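Local structure of methyltransferase (Pectobacterium atrosepticum SCRI1043, 2P7I) at residues Ile107-Thr110 with His111-His115; Lys124-Asp128 with Asp129-Glu133; Arg184-Arg188 with Ala189-Val193. The protein probably transfers methyl groups from S-adenosylmethionine to a substrate not yet identified, as a member of the Rossmann-like class of methyltransferases. All blocks are in the same frame, centred on the assembly; numbering follows the deposited sequence. Where two conformers were deposited one is given.

Contact 1 of 3, residues Ile107-Thr110 with His111-His115; sequences IVLT and HVLEH
L109 meets V112 and L113 where strand 104-110, the fourth strand of the Rossmann-like methyltransferase sheet, gives way to a short 3-10 turn. In this class the loop after that strand commonly borders the cofactor and substrate site, and a Tris molecule, probably from the crystallisation liquor, lies beside T110. The side chain of L109 carries the apolar contact. With CG anti to the backbone N (chi1 -166°), its two methyls fork forward over the turn: CD1 lies 3.5 Å from CG1 of V112, while CD2 reaches CD1 of L113 at 4.2 Å. L109 runs across both partners at about a right angle, so its forked end meets them crosswise, CD1 bearing on both CB and CG1 of V112. Leucine suits this buried place because each branch can serve a different neighbour, and L113 continues the apolar surface onto P119 and L123 of the next helix. V112 takes part through both methyls, since its CG2 rests 3.4 Å from the carbonyl O of T110. The left-handed backbone of H111 (phi 51°, psi 46°) bends the chain between these side chains, and its imidazole NE2 is hydrogen-bonded to OG of S239. Farther on, the turn is closed by the backbone bond from H115 N to V112 O. A water spans the bend, donating to L109 O at 2.9 Å and accepting from L113 N at 2.8 Å.

Contact 2 of 3, residues Lys124-Asp128 with Asp129-Glu133; sequences KRIND and DWLAE
R125 and D129 form a salt bridge one turn apart at the C-terminal end of helix 119-130, with the indole of W130 covering one guanidinium face. From CB, which sits over a face of the indole, the R125 side chain leaves with CG beside the backbone N (chi1 -73°) and bends at chi2 and chi3. CG passes 4.2 Å from OD2 of D129, and CD lies 4.1 Å from CH2 of W130. NE donates to OD2 of D129 at 3.1 Å, along the anti lone pair, and NH2 gives the same oxygen a longer bond of 3.3 Å. This side-on grip keeps OD2 in the guanidinium plane, with the carboxylate itself turned 84° from it. CZ comes 3.5 Å from CZ2 of W130, which lies over the centre of the guanidinium face, the two planes inclined by 40°. NH1 is held by the carbonyl O of A98. Arginine suits this place because its flat cation can bond at the edge while a ring covers a face. The helix widens as it ends: L131 N bonds to I126 O at 2.9 Å, a pi-type step. I126, W130 and L131 all turn apolar surface to I107 of the sheet. With two N-H groups converging on it, OD2 is probably stabilised in the charged form, while bridge, indole and A98 carbonyl would together restrict rotation of the guanidinium.

Contact 3 of 3, residues Arg184-Arg188 with Ala189-Val193; sequences RDASR and AGLQV
A Schellman motif ends helix 179-188 and turns the chain into strand 192-201. The last regular turn is closed by A189 N bonding to D185 O at 3.0 Å. Beyond it G190 takes a positive phi of 88°, and two backbone bonds return to the helix: L191 N to A186 O at 3.2 Å, and the inner bond from G190 N to S187 O at 3.1 Å. The inner donor approaches from well above the carbonyl plane of S187. Glycine fits the reversal because a side chain at these backbone angles would be jammed against the carbonyl O of A189. A water donates to both S187 O and L191 O.

The small side chain of A186 is the apolar centre of the motif. Its CB meets CG2 of V193 at 3.9 Å and CD1 of L191 at 4.1 Å. The backbone brings CB of L191 to 3.5 Å from A186 O, and chi1 of -66°, with CG beside the backbone N, keeps CG near that oxygen too; the side chain also packs on L123 and N127 of helix 119-130. V193, branched at CB, suits the start of the strand, touching L242 and C244 on the adjacent strand 237-245.

On another side of the helix, R184 bonds its neighbour D185 side-on: its NE, at 2.9 Å, and its NH2 both reach OD1 of D185 from the same face of the carboxylate. D185 OD2 is taken by the hydroxyl of Y177. CD of R184 lies over the guanidinium face of R188, layering the two arginines where R184 packs on H160 of a second subunit and R188 on S159 of the same subunit. With both its oxygens engaged, the buried D185 carboxylate is probably kept ionised by the adjoining arginine.

Along the chain the three contacts come in series, all within the Rossmann-like methyltransferase fold. Contacts 1 and 2 are the two ends of one strand-loop-helix passage, from strand 104-110 into helix 119-130, with centres about 15 Å apart; I107 CD1 packs on L131 CD2 at 3.7 Å. Contact 3, at the end of helix 179-188, has its centre about 12 Å from that of contact 2 and touches it where L191 CD2 meets L131 CD1 at 3.9 Å. Contacts 1 and 3 reach the same seven-stranded sheet but do not touch. Helix 119-130 thus lies between the central strand and the helix end leading to strand 192-201, outermost within this chain, joining the two parts in one core.

Contact 1 of 3, residues Ile107-Thr110 with His111-His115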
ATOM      1  N   ILE B 107      -8.962 -16.238  23.711  1.00 26.68           N
ATOM      2  CA  ILE B 107      -9.751 -17.114  22.822  1.00 25.48           C
ATOM      3  C   ILE B 107      -9.125 -17.108  21.457  1.00 27.05           C
ATOM      4  O   ILE B 107      -8.831 -16.033  20.926  1.00 26.90           O
ATOM      5  CB  ILE B 107     -11.247 -16.704  22.771  1.00 26.39           C
ATOM      6  CG1 ILE B 107     -11.832 -16.791  24.195  1.00 26.67           C
ATOM      7  CG2 ILE B 107     -12.006 -17.621  21.775  1.00 21.90           C
ATOM      8  CD1 ILE B 107     -13.314 -16.371  24.320  1.00 25.50           C
ATOM      9  N   VAL B 108      -8.859 -18.290  20.910  1.00 26.73           N
ATOM     10  CA  VAL B 108      -8.202 -18.391  19.616  1.00 25.86           C
ATOM     11  C   VAL B 108      -9.208 -18.889  18.597  1.00 27.12           C
ATOM     12  O   VAL B 108      -9.831 -19.930  18.803  1.00 27.46           O
ATOM     13  CB  VAL B 108      -6.956 -19.323  19.657  1.00 29.47           C
ATOM     14  CG1 VAL B 108      -6.464 -19.631  18.219  1.00 26.05           C
ATOM     15  CG2 VAL B 108      -5.845 -18.698  20.504  1.00 31.83           C
ATOM     16  N   LEU B 109      -9.402 -18.095  17.526  1.00 25.69           N
ATOM     17  CA  LEU B 109     -10.243 -18.510  16.389  1.00 26.83           C
ATOM     18  C   LEU B 109      -9.495 -18.263  15.080  1.00 26.61           C
ATOM     19  O   LEU B 109      -9.582 -17.182  14.470  1.00 25.55           O
ATOM     20  CB  LEU B 109     -11.607 -17.805  16.419  1.00 27.62           C
ATOM     21  CG  LEU B 109     -12.718 -18.334  15.520  1.00 25.19           C
ATOM     22  CD1 LEU B 109     -13.295 -19.726  15.938  1.00 23.76           C
ATOM     23  CD2 LEU B 109     -13.846 -17.263  15.393  1.00 25.14           C
ATOM     24  N   THR B 110      -8.672 -19.245  14.714  1.00 27.97           N
ATOM     25  CA  THR B 110      -7.780 -19.105  13.558  0.50 27.02           C
ATOM     26  C   THR B 110      -8.209 -20.024  12.454  1.00 28.23           C
ATOM     27  O   THR B 110      -8.298 -21.243  12.653  1.00 26.23           O
ATOM     28  CB  THR B 110      -6.277 -19.364  13.875  0.50 28.82           C
ATOM     29  OG1 THR B 110      -6.091 -20.636  14.521  0.50 28.47           O
ATOM     30  CG2 THR B 110      -5.738 -18.258  14.747  0.50 28.40           C
ATOM     31  N   HIS B 111      -8.481 -19.420  11.300  1.00 26.25           N
ATOM     32  CA  HIS B 111      -8.944 -20.135  10.122  1.00 29.29           C
ATOM     33  C   HIS B 111     -10.131 -21.035  10.387  1.00 27.50           C
ATOM     34  O   HIS B 111     -10.203 -22.169   9.926  1.00 28.07           O
ATOM     35  CB  HIS B 111      -7.784 -20.917   9.494  1.00 28.00           C
ATOM     36  CG  HIS B 111      -6.732 -20.029   8.904  1.00 30.14           C
ATOM     37  ND1 HIS B 111      -5.998 -20.383   7.798  1.00 34.36           N
ATOM     38  CD2 HIS B 111      -6.365 -18.760   9.201  1.00 31.54           C
ATOM     39  CE1 HIS B 111      -5.170 -19.401   7.485  1.00 37.38           C
ATOM     40  NE2 HIS B 111      -5.386 -18.393   8.308  1.00 31.05           N
ATOM     41  N   VAL B 112     -11.100 -20.497  11.107  1.00 27.99           N
ATOM     42  CA  VAL B 112     -12.351 -21.188  11.382  1.00 25.20           C
ATOM     43  C   VAL B 112     -13.570 -20.334  10.936  1.00 24.45           C
ATOM     44  O   VAL B 112     -14.531 -20.889  10.393  1.00 26.43           O
ATOM     45  CB  VAL B 112     -12.480 -21.489  12.902  1.00 27.56           C
ATOM     46  CG1 VAL B 112     -13.892 -21.979  13.264  1.00 26.95           C
ATOM     47  CG2 VAL B 112     -11.362 -22.441  13.387  1.00 27.88           C
ATOM     48  N   LEU B 113     -13.533 -19.003  11.150  1.00 24.20           N
ATOM     49  CA  LEU B 113     -14.731 -18.143  10.912  1.00 23.29           C
ATOM     50  C   LEU B 113     -15.283 -18.216   9.472  1.00 26.96           C
ATOM     51  O   LEU B 113     -16.507 -18.137   9.247  1.00 26.32           O
ATOM     52  CB  LEU B 113     -14.480 -16.688  11.318  1.00 24.30           C
ATOM     53  CG  LEU B 113     -15.732 -15.819  11.358  1.00 25.28           C
ATOM     54  CD1 LEU B 113     -16.650 -16.237  12.510  1.00 23.07           C
ATOM     55  CD2 LEU B 113     -15.323 -14.316  11.389  1.00 21.12           C
ATOM     56  N   GLU B 114     -14.386 -18.474   8.513  1.00 27.91           N
ATOM     57  CA  GLU B 114     -14.716 -18.550   7.081  1.00 26.67           C
ATOM     58  C   GLU B 114     -15.505 -19.804   6.725  1.00 26.94           C
ATOM     59  O   GLU B 114     -16.094 -19.902   5.652  1.00 28.96           O
ATOM     60  CB  GLU B 114     -13.419 -18.406   6.240  1.00 26.59           C
ATOM     61  CG  GLU B 114     -12.376 -19.505   6.372  1.00 29.32           C
ATOM     62  CD  GLU B 114     -11.419 -19.350   7.557  1.00 32.21           C
ATOM     63  OE1 GLU B 114     -11.670 -18.534   8.501  1.00 33.70           O
ATOM     64  OE2 GLU B 114     -10.377 -20.038   7.495  1.00 36.79           O
ATOM     65  N   HIS B 115     -15.508 -20.753   7.647  1.00 25.62           N
ATOM     66  CA  HIS B 115     -16.265 -21.987   7.521  1.00 26.37           C
ATOM     67  C   HIS B 115     -17.670 -21.906   8.131  1.00 27.82           C
ATOM     68  O   HIS B 115     -18.445 -22.853   8.006  1.00 25.49           O
ATOM     69  CB  HIS B 115     -15.541 -23.108   8.237  1.00 27.76           C
ATOM     70  CG  HIS B 115     -14.319 -23.612   7.537  1.00 28.68           C
ATOM     71  ND1 HIS B 115     -13.067 -23.066   7.713  1.00 35.83           N
ATOM     72  CD2 HIS B 115     -14.147 -24.678   6.725  1.00 29.96           C
ATOM     73  CE1 HIS B 115     -12.183 -23.746   6.996  1.00 28.89           C
ATOM     74  NE2 HIS B 115     -12.814 -24.731   6.390  1.00 32.51           N
TER
HETATM   75  O   HOH W   1     -11.205 -17.678  12.091  1.00 27.29           O

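Contact 2 of 3, residues Lys124-Asp128 with Asp129-Glu133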
ATOM      1  N   LYS B 124     -20.554 -13.314  18.426  1.00 21.87           N
ATOM      2  CA  LYS B 124     -21.424 -12.793  19.479  1.00 24.78           C
ATOM      3  C   LYS B 124     -21.407 -13.710  20.721  1.00 25.96           C
ATOM      4  O   LYS B 124     -21.365 -13.234  21.844  1.00 28.46           O
ATOM      5  CB  LYS B 124     -22.836 -12.559  18.939  1.00 24.64           C
ATOM      6  CG  LYS B 124     -23.766 -11.936  19.940  1.00 21.89           C
ATOM      7  CD  LYS B 124     -25.207 -11.691  19.434  1.00 25.20           C
ATOM      8  CE  LYS B 124     -26.023 -10.931  20.449  1.00 28.92           C
ATOM      9  NZ  LYS B 124     -27.408 -10.761  19.925  1.00 26.98           N
ATOM     10  N   ARG B 125     -21.416 -15.023  20.527  1.00 25.83           N
ATOM     11  CA  ARG B 125     -21.239 -15.933  21.650  1.00 26.02           C
ATOM     12  C   ARG B 125     -19.897 -15.691  22.311  1.00 25.24           C
ATOM     13  O   ARG B 125     -19.774 -15.664  23.541  1.00 25.92           O
ATOM     14  CB  ARG B 125     -21.276 -17.381  21.203  1.00 28.24           C
ATOM     15  CG  ARG B 125     -22.614 -17.913  20.823  1.00 34.79           C
ATOM     16  CD  ARG B 125     -22.709 -19.406  21.167  1.00 34.55           C
ATOM     17  NE  ARG B 125     -22.862 -19.575  22.608  1.00 37.67           N
ATOM     18  CZ  ARG B 125     -22.986 -20.748  23.217  1.00 40.41           C
ATOM     19  NH1 ARG B 125     -22.974 -21.875  22.523  1.00 34.87           N
ATOM     20  NH2 ARG B 125     -23.107 -20.795  24.535  1.00 38.64           N
ATOM     21  N   ILE B 126     -18.873 -15.482  21.496  1.00 25.49           N
ATOM     22  CA  ILE B 126     -17.556 -15.251  22.034  1.00 25.04           C
ATOM     23  C   ILE B 126     -17.597 -13.986  22.895  1.00 27.74           C
ATOM     24  O   ILE B 126     -17.076 -13.975  24.012  1.00 28.43           O
ATOM     25  CB  ILE B 126     -16.510 -15.112  20.937  1.00 29.24           C
ATOM     26  CG1 ILE B 126     -16.272 -16.447  20.246  1.00 27.11           C
ATOM     27  CG2 ILE B 126     -15.211 -14.580  21.496  1.00 25.30           C
ATOM     28  CD1 ILE B 126     -15.341 -16.296  18.975  1.00 25.32           C
ATOM     29  N   ASN B 127     -18.238 -12.929  22.398  1.00 26.08           N
ATOM     30  CA  ASN B 127     -18.276 -11.682  23.127  1.00 25.75           C
ATOM     31  C   ASN B 127     -19.085 -11.828  24.398  1.00 27.37           C
ATOM     32  O   ASN B 127     -18.637 -11.429  25.475  1.00 27.12           O
ATOM     33  CB  ASN B 127     -18.903 -10.576  22.277  1.00 23.24           C
ATOM     34  CG  ASN B 127     -18.780  -9.207  22.923  1.00 27.34           C
ATOM     35  OD1 ASN B 127     -17.716  -8.606  22.889  1.00 31.21           O
ATOM     36  ND2 ASN B 127     -19.860  -8.736  23.561  1.00 28.42           N
ATOM     37  N   ASP B 128     -20.283 -12.403  24.269  1.00 27.45           N
ATOM     38  CA  ASP B 128     -21.267 -12.361  25.329  1.00 27.91           C
ATOM     39  C   ASP B 128     -21.149 -13.473  26.358  1.00 27.44           C
ATOM     40  O   ASP B 128     -21.499 -13.292  27.523  1.00 26.58           O
ATOM     41  CB  ASP B 128     -22.678 -12.429  24.736  1.00 24.27           C
ATOM     42  CG  ASP B 128     -23.061 -11.196  23.950  1.00 28.08           C
ATOM     43  OD1 ASP B 128     -22.258 -10.268  23.808  1.00 35.51           O
ATOM     44  OD2 ASP B 128     -24.194 -11.175  23.470  1.00 30.13           O
ATOM     45  N   ASP B 129     -20.723 -14.649  25.921  1.00 26.25           N
ATOM     46  CA  ASP B 129     -20.727 -15.845  26.772  1.00 27.39           C
ATOM     47  C   ASP B 129     -19.333 -16.262  27.224  1.00 27.43           C
ATOM     48  O   ASP B 129     -19.162 -16.766  28.337  1.00 26.21           O
ATOM     49  CB  ASP B 129     -21.333 -16.986  25.996  1.00 25.78           C
ATOM     50  CG  ASP B 129     -22.802 -16.802  25.746  1.00 33.57           C
ATOM     51  OD1 ASP B 129     -23.395 -15.916  26.386  1.00 33.44           O
ATOM     52  OD2 ASP B 129     -23.348 -17.553  24.913  1.00 34.09           O
ATOM     53  N   TRP B 130     -18.333 -16.055  26.381  1.00 27.82           N
ATOM     54  CA  TRP B 130     -17.052 -16.725  26.606  1.00 26.12           C
ATOM     55  C   TRP B 130     -15.869 -15.856  26.988  1.00 26.72           C
ATOM     56  O   TRP B 130     -15.033 -16.326  27.747  1.00 25.30           O
ATOM     57  CB  TRP B 130     -16.706 -17.618  25.412  1.00 28.12           C
ATOM     58  CG  TRP B 130     -17.718 -18.718  25.188  1.00 26.37           C
ATOM     59  CD1 TRP B 130     -18.506 -19.311  26.111  1.00 31.61           C
ATOM     60  CD2 TRP B 130     -18.008 -19.346  23.936  1.00 24.62           C
ATOM     61  NE1 TRP B 130     -19.277 -20.290  25.518  1.00 28.47           N
ATOM     62  CE2 TRP B 130     -18.973 -20.338  24.183  1.00 28.30           C
ATOM     63  CE3 TRP B 130     -17.496 -19.205  22.641  1.00 28.63           C
ATOM     64  CZ2 TRP B 130     -19.479 -21.138  23.174  1.00 28.22           C
ATOM     65  CZ3 TRP B 130     -17.972 -20.007  21.647  1.00 27.15           C
ATOM     66  CH2 TRP B 130     -18.955 -20.980  21.920  1.00 26.01           C
ATOM     67  N   LEU B 131     -15.781 -14.612  26.518  1.00 26.15           N
ATOM     68  CA  LEU B 131     -14.649 -13.780  26.914  1.00 27.84           C
ATOM     69  C   LEU B 131     -14.737 -13.399  28.387  1.00 26.79           C
ATOM     70  O   LEU B 131     -15.747 -12.897  28.848  1.00 28.59           O
ATOM     71  CB  LEU B 131     -14.551 -12.489  26.093  1.00 26.31           C
ATOM     72  CG  LEU B 131     -13.871 -12.540  24.734  1.00 28.08           C
ATOM     73  CD1 LEU B 131     -14.086 -11.196  24.019  1.00 23.89           C
ATOM     74  CD2 LEU B 131     -12.381 -12.852  24.848  1.00 26.55           C
ATOM     75  N   ALA B 132     -13.661 -13.628  29.118  1.00 26.19           N
ATOM     76  CA  ALA B 132     -13.554 -13.098  30.457  1.00 25.80           C
ATOM     77  C   ALA B 132     -13.455 -11.580  30.405  1.00 29.43           C
ATOM     78  O   ALA B 132     -13.176 -10.992  29.370  1.00 29.49           O
ATOM     79  CB  ALA B 132     -12.352 -13.707  31.177  1.00 24.13           C
ATOM     80  N   GLU B 133     -13.668 -10.931  31.538  1.00 31.89           N
ATOM     81  CA  GLU B 133     -13.351  -9.512  31.613  1.00 32.53           C
ATOM     82  C   GLU B 133     -11.854  -9.350  31.384  1.00 31.91           C
ATOM     83  O   GLU B 133     -11.027 -10.066  31.987  1.00 32.97           O
ATOM     84  CB  GLU B 133     -13.769  -8.925  32.972  1.00 36.12           C
ATOM     85  CG  GLU B 133     -15.309  -9.005  33.236  1.00 38.05           C
ATOM     86  CD  GLU B 133     -16.145  -8.245  32.191  1.00 49.99           C
ATOM     87  OE1 GLU B 133     -15.641  -7.213  31.679  1.00 59.35           O
ATOM     88  OE2 GLU B 133     -17.296  -8.666  31.890  1.00 52.14           O
TER
HETATM   89  O   HOH W   2     -18.239 -12.745  28.012  1.00 43.02           O

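Contact 3 of 3, residues Arg184-Arg188 with Ala189-Val193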
ATOM      1  N   ARG B 184     -16.045  -5.702   9.965  1.00 25.91           N
ATOM      2  CA  ARG B 184     -17.516  -5.571   9.930  1.00 24.14           C
ATOM      3  C   ARG B 184     -18.212  -6.608  10.786  1.00 25.31           C
ATOM      4  O   ARG B 184     -19.084  -6.286  11.603  1.00 24.43           O
ATOM      5  CB  ARG B 184     -18.066  -5.661   8.481  1.00 24.93           C
ATOM      6  CG  ARG B 184     -19.574  -5.596   8.370  1.00 25.49           C
ATOM      7  CD  ARG B 184     -20.065  -6.106   7.055  1.00 25.40           C
ATOM      8  NE  ARG B 184     -19.787  -7.530   6.933  1.00 22.86           N
ATOM      9  CZ  ARG B 184     -19.680  -8.192   5.790  1.00 31.33           C
ATOM     10  NH1 ARG B 184     -19.882  -7.590   4.634  1.00 26.52           N
ATOM     11  NH2 ARG B 184     -19.412  -9.492   5.809  1.00 26.60           N
ATOM     12  N   ASP B 185     -17.882  -7.854  10.567  1.00 26.11           N
ATOM     13  CA  ASP B 185     -18.565  -8.915  11.272  1.00 23.29           C
ATOM     14  C   ASP B 185     -18.233  -8.886  12.773  1.00 25.58           C
ATOM     15  O   ASP B 185     -19.108  -9.129  13.605  1.00 25.67           O
ATOM     16  CB  ASP B 185     -18.207 -10.266  10.659  1.00 24.08           C
ATOM     17  CG  ASP B 185     -18.907 -10.534   9.341  1.00 31.46           C
ATOM     18  OD1 ASP B 185     -19.725  -9.699   8.869  1.00 28.97           O
ATOM     19  OD2 ASP B 185     -18.705 -11.669   8.834  1.00 28.45           O
ATOM     20  N   ALA B 186     -16.973  -8.607  13.122  1.00 23.97           N
ATOM     21  CA  ALA B 186     -16.595  -8.467  14.554  1.00 27.23           C
ATOM     22  C   ALA B 186     -17.379  -7.323  15.207  1.00 25.38           C
ATOM     23  O   ALA B 186     -17.892  -7.435  16.322  1.00 25.13           O
ATOM     24  CB  ALA B 186     -15.143  -8.211  14.680  1.00 25.07           C
ATOM     25  N   SER B 187     -17.496  -6.236  14.490  1.00 25.61           N
ATOM     26  CA  SER B 187     -18.199  -5.120  14.973  1.00 23.56           C
ATOM     27  C   SER B 187     -19.668  -5.408  15.137  1.00 24.96           C
ATOM     28  O   SER B 187     -20.266  -5.030  16.155  1.00 26.83           O
ATOM     29  CB  SER B 187     -18.066  -3.951  14.008  1.00 28.03           C
ATOM     30  OG  SER B 187     -18.902  -2.941  14.478  1.00 31.77           O
ATOM     31  N   ARG B 188     -20.244  -6.039  14.114  1.00 25.92           N
ATOM     32  CA  ARG B 188     -21.635  -6.473  14.170  1.00 23.95           C
ATOM     33  C   ARG B 188     -21.960  -7.407  15.342  1.00 24.62           C
ATOM     34  O   ARG B 188     -23.094  -7.421  15.828  1.00 23.99           O
ATOM     35  CB  ARG B 188     -22.069  -7.128  12.859  1.00 25.04           C
ATOM     36  CG  ARG B 188     -22.293  -6.088  11.760  1.00 26.33           C
ATOM     37  CD  ARG B 188     -22.600  -6.764  10.452  1.00 27.80           C
ATOM     38  NE  ARG B 188     -23.002  -5.786   9.444  1.00 28.54           N
ATOM     39  CZ  ARG B 188     -23.577  -6.111   8.297  1.00 31.85           C
ATOM     40  NH1 ARG B 188     -23.731  -7.384   7.978  1.00 27.74           N
ATOM     41  NH2 ARG B 188     -24.002  -5.177   7.448  1.00 27.37           N
ATOM     42  N   ALA B 189     -20.989  -8.190  15.770  1.00 25.74           N
ATOM     43  CA  ALA B 189     -21.141  -9.136  16.886  1.00 24.12           C
ATOM     44  C   ALA B 189     -21.005  -8.476  18.273  1.00 25.62           C
ATOM     45  O   ALA B 189     -21.131  -9.158  19.303  1.00 26.79           O
ATOM     46  CB  ALA B 189     -20.069 -10.235  16.745  1.00 22.41           C
ATOM     47  N   GLY B 190     -20.726  -7.167  18.322  1.00 25.23           N
ATOM     48  CA  GLY B 190     -20.508  -6.458  19.577  1.00 27.28           C
ATOM     49  C   GLY B 190     -19.103  -6.437  20.143  1.00 24.38           C
ATOM     50  O   GLY B 190     -18.888  -5.905  21.223  1.00 26.62           O
ATOM     51  N   LEU B 191     -18.148  -7.030  19.453  1.00 26.39           N
ATOM     52  CA  LEU B 191     -16.766  -6.994  19.887  1.00 25.38           C
ATOM     53  C   LEU B 191     -16.145  -5.655  19.678  1.00 28.19           C
ATOM     54  O   LEU B 191     -16.587  -4.890  18.800  1.00 28.37           O
ATOM     55  CB  LEU B 191     -15.914  -7.974  19.099  1.00 24.92           C
ATOM     56  CG  LEU B 191     -16.235  -9.466  19.324  1.00 24.79           C
ATOM     57  CD1 LEU B 191     -15.793 -10.291  18.117  1.00 27.72           C
ATOM     58  CD2 LEU B 191     -15.588  -9.976  20.644  1.00 27.36           C
ATOM     59  N   GLN B 192     -15.131  -5.358  20.498  1.00 26.54           N
ATOM     60  CA  GLN B 192     -14.310  -4.161  20.325  0.50 28.68           C
ATOM     61  C   GLN B 192     -13.061  -4.599  19.593  1.00 29.10           C
ATOM     62  O   GLN B 192     -12.371  -5.472  20.066  1.00 31.50           O
ATOM     63  CB  GLN B 192     -13.908  -3.541  21.671  0.50 30.14           C
ATOM     64  CG  GLN B 192     -15.077  -3.154  22.572  0.50 33.61           C
ATOM     65  CD  GLN B 192     -14.689  -2.155  23.681  0.50 42.70           C
ATOM     66  OE1 GLN B 192     -14.729  -2.479  24.869  0.50 41.49           O
ATOM     67  NE2 GLN B 192     -14.329  -0.940  23.285  0.50 39.04           N
ATOM     68  N   VAL B 193     -12.784  -4.012  18.436  1.00 26.54           N
ATOM     69  CA  VAL B 193     -11.579  -4.366  17.701  1.00 28.38           C
ATOM     70  C   VAL B 193     -10.501  -3.442  18.185  1.00 26.94           C
ATOM     71  O   VAL B 193     -10.604  -2.222  18.035  1.00 30.86           O
ATOM     72  CB  VAL B 193     -11.791  -4.274  16.170  1.00 29.14           C
ATOM     73  CG1 VAL B 193     -10.453  -4.441  15.454  1.00 27.15           C
ATOM     74  CG2 VAL B 193     -12.816  -5.289  15.721  1.00 29.44           C
TER
HETATM   75  O   HOH W   3     -19.010  -3.703  18.337  1.00 39.52           O